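Local coordinates for CADD-like protein of unknown function (Nostoc punctiforme, PDB 3B5O) that is of unknown function but resembles CADD, and may be an oxidoreductase of the heme-oxygenase-like superfamily, at residues 129-134 and 212-217; 27-32 and 39-44. All blocks are in the same frame, centred on the assembly; numbering follows the deposited sequence.

Contact 1 (129-134 and 212-217); sequences SLFDRQ and RAMIDA
L130 reaches across to A213 and M214, and nearly all of the contact is apolar. Its two methyl branches divide the work. CD2 lies against CB of A213 at 3.7 Å. CD1 rests on the backbone of M214, 3.7 Å from its CA, and is also 4.1 Å from the selenium, SE, of that residue. CB of L130 already faces the other helix. With CG anti to the carbonyl carbon (chi1 -49°), both methyls reach it.

The second apolar pair is F131 with M214, which is a selenomethionine. Their side chains run obliquely to each other. The terminal methyl CE of M214 comes to the edge of the ring, near its plane, 4.2 Å from CE1 of F131. The bend of the M214 chain at chi2 (64°) places SE, and the extended chi3 then carries CE to the ring.

The contact joins the last turn of helix 118-131 to helix 204-230, within the all-helical bundle of the heme-oxygenase-like clan. Helix 135-163 adds Y137 beside L130 and A213. Helix 38-68 adds F58 and A62 beside F131, and F51 and L55 beside M214.

No hydrogen bond crosses between the two segments. The polar ends of R212 and D216 turn to another part of the chain, where NH1 and OD1 both hydrogen-bond to the hydroxyl of Y19.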
loop_
_atom_site.group_PDB
_atom_site.type_symbol
_atom_site.label_atom_id
_atom_site.label_comp_id
_atom_site.label_asym_id
_atom_site.label_seq_id
_atom_site.Cartn_x
_atom_site.Cartn_y
_atom_site.Cartn_z
ATOM N N SER A 129 3.985 -4.701 13.999
ATOM C CA SER A 129 3.918 -5.982 14.712
ATOM C C SER A 129 4.068 -7.174 13.771
ATOM O O SER A 129 4.529 -8.231 14.204
ATOM C CB SER A 129 2.625 -6.093 15.523
ATOM O OG SER A 129 1.491 -6.430 14.739
ATOM N N LEU A 130 3.717 -6.995 12.496
ATOM C CA LEU A 130 3.881 -8.024 11.487
ATOM C C LEU A 130 5.315 -8.107 10.974
ATOM O O LEU A 130 5.822 -9.196 10.683
ATOM C CB LEU A 130 2.981 -7.756 10.285
ATOM C CG LEU A 130 1.523 -7.450 10.534
ATOM C CD1 LEU A 130 0.802 -7.336 9.167
ATOM C CD2 LEU A 130 0.878 -8.493 11.405
ATOM N N PHE A 131 5.967 -6.944 10.862
ATOM C CA PHE A 131 7.314 -6.847 10.311
ATOM C C PHE A 131 8.405 -7.188 11.323
ATOM O O PHE A 131 9.593 -7.213 10.989
ATOM C CB PHE A 131 7.533 -5.468 9.676
ATOM C CG PHE A 131 7.015 -5.394 8.287
ATOM C CD1 PHE A 131 5.662 -5.290 8.051
ATOM C CD2 PHE A 131 7.870 -5.549 7.199
ATOM C CE1 PHE A 131 5.161 -5.306 6.772
ATOM C CE2 PHE A 131 7.367 -5.535 5.903
ATOM C CZ PHE A 131 6.010 -5.411 5.701
ATOM N N ASP A 132 7.972 -7.540 12.521
ATOM C CA ASP A 132 8.830 -7.962 13.597
ATOM C C ASP A 132 8.865 -9.477 13.779
ATOM O O ASP A 132 9.571 -9.970 14.668
ATOM C CB ASP A 132 8.356 -7.297 14.904
ATOM N N ARG A 133 8.142 -10.222 12.949
ATOM C CA ARG A 133 8.054 -11.680 13.074
ATOM C C ARG A 133 9.218 -12.372 12.319
ATOM O O ARG A 133 10.160 -11.701 11.910
ATOM C CB ARG A 133 6.694 -12.130 12.510
ATOM C CG ARG A 133 5.504 -11.609 13.308
ATOM C CD ARG A 133 5.130 -12.533 14.455
ATOM N NE ARG A 133 4.822 -13.892 14.009
ATOM C CZ ARG A 133 3.602 -14.418 13.876
ATOM N NH1 ARG A 133 2.500 -13.729 14.176
ATOM N NH2 ARG A 133 3.491 -15.671 13.448
ATOM N N GLN A 134 9.163 -13.690 12.149
ATOM C CA GLN A 134 10.216 -14.425 11.416
ATOM C C GLN A 134 10.158 -14.149 9.908
ATOM O O GLN A 134 9.151 -13.695 9.382
ATOM C CB GLN A 134 10.177 -15.949 11.704
ATOM C CG GLN A 134 9.236 -16.796 10.790
ATOM C CD GLN A 134 9.303 -18.335 11.010
ATOM O OE1 GLN A 134 9.160 -18.833 12.138
ATOM N NE2 GLN A 134 9.478 -19.087 9.913
ATOM N N ARG A 212 -1.962 -12.651 4.771
ATOM C CA ARG A 212 -3.317 -12.474 5.264
ATOM C C ARG A 212 -3.374 -11.339 6.289
ATOM O O ARG A 212 -4.275 -10.495 6.263
ATOM C CB ARG A 212 -3.777 -13.766 5.935
ATOM C CG ARG A 212 -5.118 -13.683 6.619
ATOM C CD ARG A 212 -6.238 -13.562 5.632
ATOM N NE ARG A 212 -6.498 -14.863 5.031
ATOM C CZ ARG A 212 -7.615 -15.191 4.394
ATOM N NH1 ARG A 212 -8.590 -14.305 4.197
ATOM N NH2 ARG A 212 -7.743 -16.425 3.944
ATOM N N ALA A 213 -2.418 -11.329 7.219
ATOM C CA ALA A 213 -2.436 -10.335 8.284
ATOM C C ALA A 213 -2.298 -8.933 7.701
ATOM O O ALA A 213 -2.945 -7.985 8.155
ATOM C CB ALA A 213 -1.335 -10.591 9.305
HETATM N N MSE A 214 -1.454 -8.798 6.693
HETATM C CA MSE A 214 -1.226 -7.489 6.089
HETATM C C MSE A 214 -2.457 -6.985 5.354
HETATM O O MSE A 214 -2.860 -5.833 5.514
HETATM C CB MSE A 214 -0.020 -7.552 5.161
HETATM C CG MSE A 214 0.351 -6.244 4.535
HETATM SE SE MSE A 214 0.902 -4.921 5.834
HETATM C CE MSE A 214 1.869 -3.738 4.736
ATOM N N ILE A 215 -3.046 -7.818 4.505
ATOM C CA ILE A 215 -4.235 -7.383 3.757
ATOM C C ILE A 215 -5.406 -7.122 4.696
ATOM O O ILE A 215 -6.188 -6.208 4.473
ATOM C CB ILE A 215 -4.588 -8.296 2.543
ATOM C CG1 ILE A 215 -5.031 -9.699 2.985
ATOM C CG2 ILE A 215 -3.420 -8.309 1.547
ATOM C CD1 ILE A 215 -5.505 -10.572 1.812
ATOM N N ASP A 216 -5.521 -7.899 5.774
ATOM C CA ASP A 216 -6.565 -7.655 6.771
ATOM C C ASP A 216 -6.362 -6.287 7.415
ATOM O O ASP A 216 -7.316 -5.530 7.593
ATOM C CB ASP A 216 -6.588 -8.749 7.844
ATOM C CG ASP A 216 -7.230 -10.045 7.399
ATOM O OD1 ASP A 216 -7.947 -10.056 6.400
ATOM O OD2 ASP A 216 -7.011 -11.061 8.106
ATOM N N ALA A 217 -5.119 -5.963 7.763
ATOM C CA ALA A 217 -4.825 -4.688 8.424
ATOM C C ALA A 217 -5.126 -3.517 7.486
ATOM O O ALA A 217 -5.690 -2.475 7.900
ATOM C CB ALA A 217 -3.370 -4.646 8.895
#

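Contact 2 (27-32 and 39-44); sequences NPVVQM and AQIAYV
V29 meets V44 tip to tip, with CG2 of V29 4.0 Å from CG1 of V44. The same CG2 lies almost as near to the other methyl of V44, so it sits close to both branches. The second methyl of V29 serves a different partner. CG1, anti to the backbone N (chi1 176°), lies 3.8 Å from CD1 of I41. Here the two side chains pass each other in opposite directions rather than meeting end on. M32, a selenomethionine, comes to I41 as well. Its CE methyl is 4.3 Å from CD1 of I41 and equally far from CB of Q40. The amide of Q40 bonds outside the contact, its OE1 to the backbone N of S37 and its NE2 to S232 OG.

N27 shapes the backbone that carries V29. Its OD1 accepts from V30 N at 3.1 Å, in the carbonyl plane and on a lone pair, with an N-H...O angle of 163°. V29 N gives the same oxygen a weak bond. W162 of helix 135-163 packs on I41, and A229 of helix 204-230 on V44. The arrangement is an Asx motif in the loop between helices 2-18 and 38-68, which folds back on the latter.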
loop_
_atom_site.group_PDB
_atom_site.type_symbol
_atom_site.label_atom_id
_atom_site.label_comp_id
_atom_site.label_asym_id
_atom_site.label_seq_id
_atom_site.Cartn_x
_atom_site.Cartn_y
_atom_site.Cartn_z
ATOM N N ASN A 27 -14.864 -0.662 -2.405
ATOM C CA ASN A 27 -14.029 0.012 -1.401
ATOM C C ASN A 27 -14.894 0.982 -0.593
ATOM O O ASN A 27 -15.753 1.652 -1.164
ATOM C CB ASN A 27 -12.843 0.684 -2.081
ATOM C CG ASN A 27 -12.114 1.640 -1.176
ATOM O OD1 ASN A 27 -12.564 2.762 -0.989
ATOM N ND2 ASN A 27 -10.961 1.217 -0.651
ATOM N N PRO A 28 -14.699 1.057 0.733
ATOM C CA PRO A 28 -15.596 1.866 1.538
ATOM C C PRO A 28 -15.543 3.373 1.298
ATOM O O PRO A 28 -16.544 4.036 1.544
ATOM C CB PRO A 28 -15.208 1.514 2.975
ATOM C CG PRO A 28 -13.846 1.030 2.886
ATOM C CD PRO A 28 -13.751 0.305 1.579
ATOM N N VAL A 29 -14.410 3.900 0.852
ATOM C CA VAL A 29 -14.350 5.294 0.455
ATOM C C VAL A 29 -15.110 5.486 -0.856
ATOM O O VAL A 29 -15.900 6.421 -0.995
ATOM C CB VAL A 29 -12.902 5.819 0.402
ATOM C CG1 VAL A 29 -12.900 7.251 -0.125
ATOM C CG2 VAL A 29 -12.251 5.737 1.815
ATOM N N VAL A 30 -14.893 4.602 -1.829
ATOM C CA VAL A 30 -15.677 4.661 -3.085
ATOM C C VAL A 30 -17.179 4.650 -2.770
ATOM O O VAL A 30 -17.955 5.410 -3.363
ATOM C CB VAL A 30 -15.309 3.513 -4.044
ATOM C CG1 VAL A 30 -16.309 3.456 -5.229
ATOM C CG2 VAL A 30 -13.860 3.698 -4.538
ATOM N N GLN A 31 -17.583 3.827 -1.805
ATOM C CA GLN A 31 -19.006 3.682 -1.453
ATOM C C GLN A 31 -19.617 4.927 -0.831
ATOM O O GLN A 31 -20.851 5.043 -0.790
ATOM C CB GLN A 31 -19.222 2.468 -0.542
ATOM C CG GLN A 31 -19.023 1.155 -1.277
ATOM C CD GLN A 31 -20.275 0.704 -1.999
ATOM O OE1 GLN A 31 -21.360 0.671 -1.402
ATOM N NE2 GLN A 31 -20.140 0.350 -3.274
HETATM N N MSE A 32 -18.786 5.852 -0.349
HETATM C CA MSE A 32 -19.271 7.102 0.233
HETATM C C MSE A 32 -19.155 8.292 -0.716
HETATM O O MSE A 32 -19.539 9.399 -0.344
HETATM C CB MSE A 32 -18.596 7.423 1.577
HETATM C CG MSE A 32 -17.105 7.835 1.519
HETATM SE SE MSE A 32 -16.407 8.071 3.255
HETATM C CE MSE A 32 -16.618 10.013 3.256
ATOM N N ALA A 39 -13.742 18.130 0.947
ATOM C CA ALA A 39 -12.880 18.148 2.154
ATOM C C ALA A 39 -12.706 16.746 2.722
ATOM O O ALA A 39 -11.631 16.392 3.218
ATOM C CB ALA A 39 -13.451 19.077 3.230
ATOM N N GLN A 40 -13.774 15.962 2.705
ATOM C CA GLN A 40 -13.721 14.620 3.278
ATOM C C GLN A 40 -12.843 13.673 2.478
ATOM O O GLN A 40 -12.090 12.884 3.054
ATOM C CB GLN A 40 -15.144 14.064 3.461
ATOM C CG GLN A 40 -15.889 14.770 4.565
ATOM C CD GLN A 40 -17.377 14.485 4.590
ATOM O OE1 GLN A 40 -17.989 14.265 3.541
ATOM N NE2 GLN A 40 -17.964 14.482 5.781
ATOM N N ILE A 41 -12.912 13.735 1.153
ATOM C CA ILE A 41 -12.070 12.890 0.302
ATOM C C ILE A 41 -10.617 13.412 0.299
ATOM O O ILE A 41 -9.671 12.634 0.249
ATOM C CB ILE A 41 -12.661 12.705 -1.113
ATOM C CG1 ILE A 41 -14.067 12.101 -1.001
ATOM C CG2 ILE A 41 -11.773 11.831 -1.997
ATOM C CD1 ILE A 41 -14.173 10.817 -0.156
ATOM N N ALA A 42 -10.437 14.725 0.412
ATOM C CA ALA A 42 -9.090 15.269 0.582
ATOM C C ALA A 42 -8.451 14.733 1.864
ATOM O O ALA A 42 -7.254 14.414 1.870
ATOM C CB ALA A 42 -9.133 16.810 0.590
ATOM N N TYR A 43 -9.232 14.630 2.937
ATOM C CA TYR A 43 -8.767 14.043 4.198
ATOM C C TYR A 43 -8.313 12.615 3.987
ATOM O O TYR A 43 -7.254 12.211 4.494
ATOM C CB TYR A 43 -9.864 14.092 5.261
ATOM C CG TYR A 43 -9.591 13.281 6.487
ATOM C CD1 TYR A 43 -8.838 13.796 7.533
ATOM C CD2 TYR A 43 -10.020 11.966 6.586
ATOM C CE1 TYR A 43 -8.557 13.033 8.664
ATOM C CE2 TYR A 43 -9.756 11.211 7.708
ATOM C CZ TYR A 43 -9.023 11.739 8.747
ATOM O OH TYR A 43 -8.722 11.007 9.881
ATOM N N VAL A 44 -9.099 11.828 3.262
ATOM C CA VAL A 44 -8.693 10.467 2.970
ATOM C C VAL A 44 -7.324 10.448 2.251
ATOM O O VAL A 44 -6.458 9.643 2.581
ATOM C CB VAL A 44 -9.763 9.723 2.113
ATOM C CG1 VAL A 44 -9.210 8.392 1.565
ATOM C CG2 VAL A 44 -11.055 9.535 2.919
#

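How the contacts relate
Both contacts are buried, and both are apolar with no hydrogen bond between their segments. Their centres lie 25 Å apart and their nearest atoms about 10 Å, so they do not touch. Contact 1 joins two helices distant in sequence. Contact 2 is local: six residues separate its segments, and segment 27-32 lies in a loop. Helices 38-68, 135-163 and 204-230 border or take part in both. Helix 204-230 supplies a segment to contact 1 and flanks contact 2; helix 38-68 does the reverse. The chemistry differs too. Both use a selenomethionine methyl. In contact 1 it meets a ring edge; in contact 2 it meets aliphatic groups, beside an Asx motif.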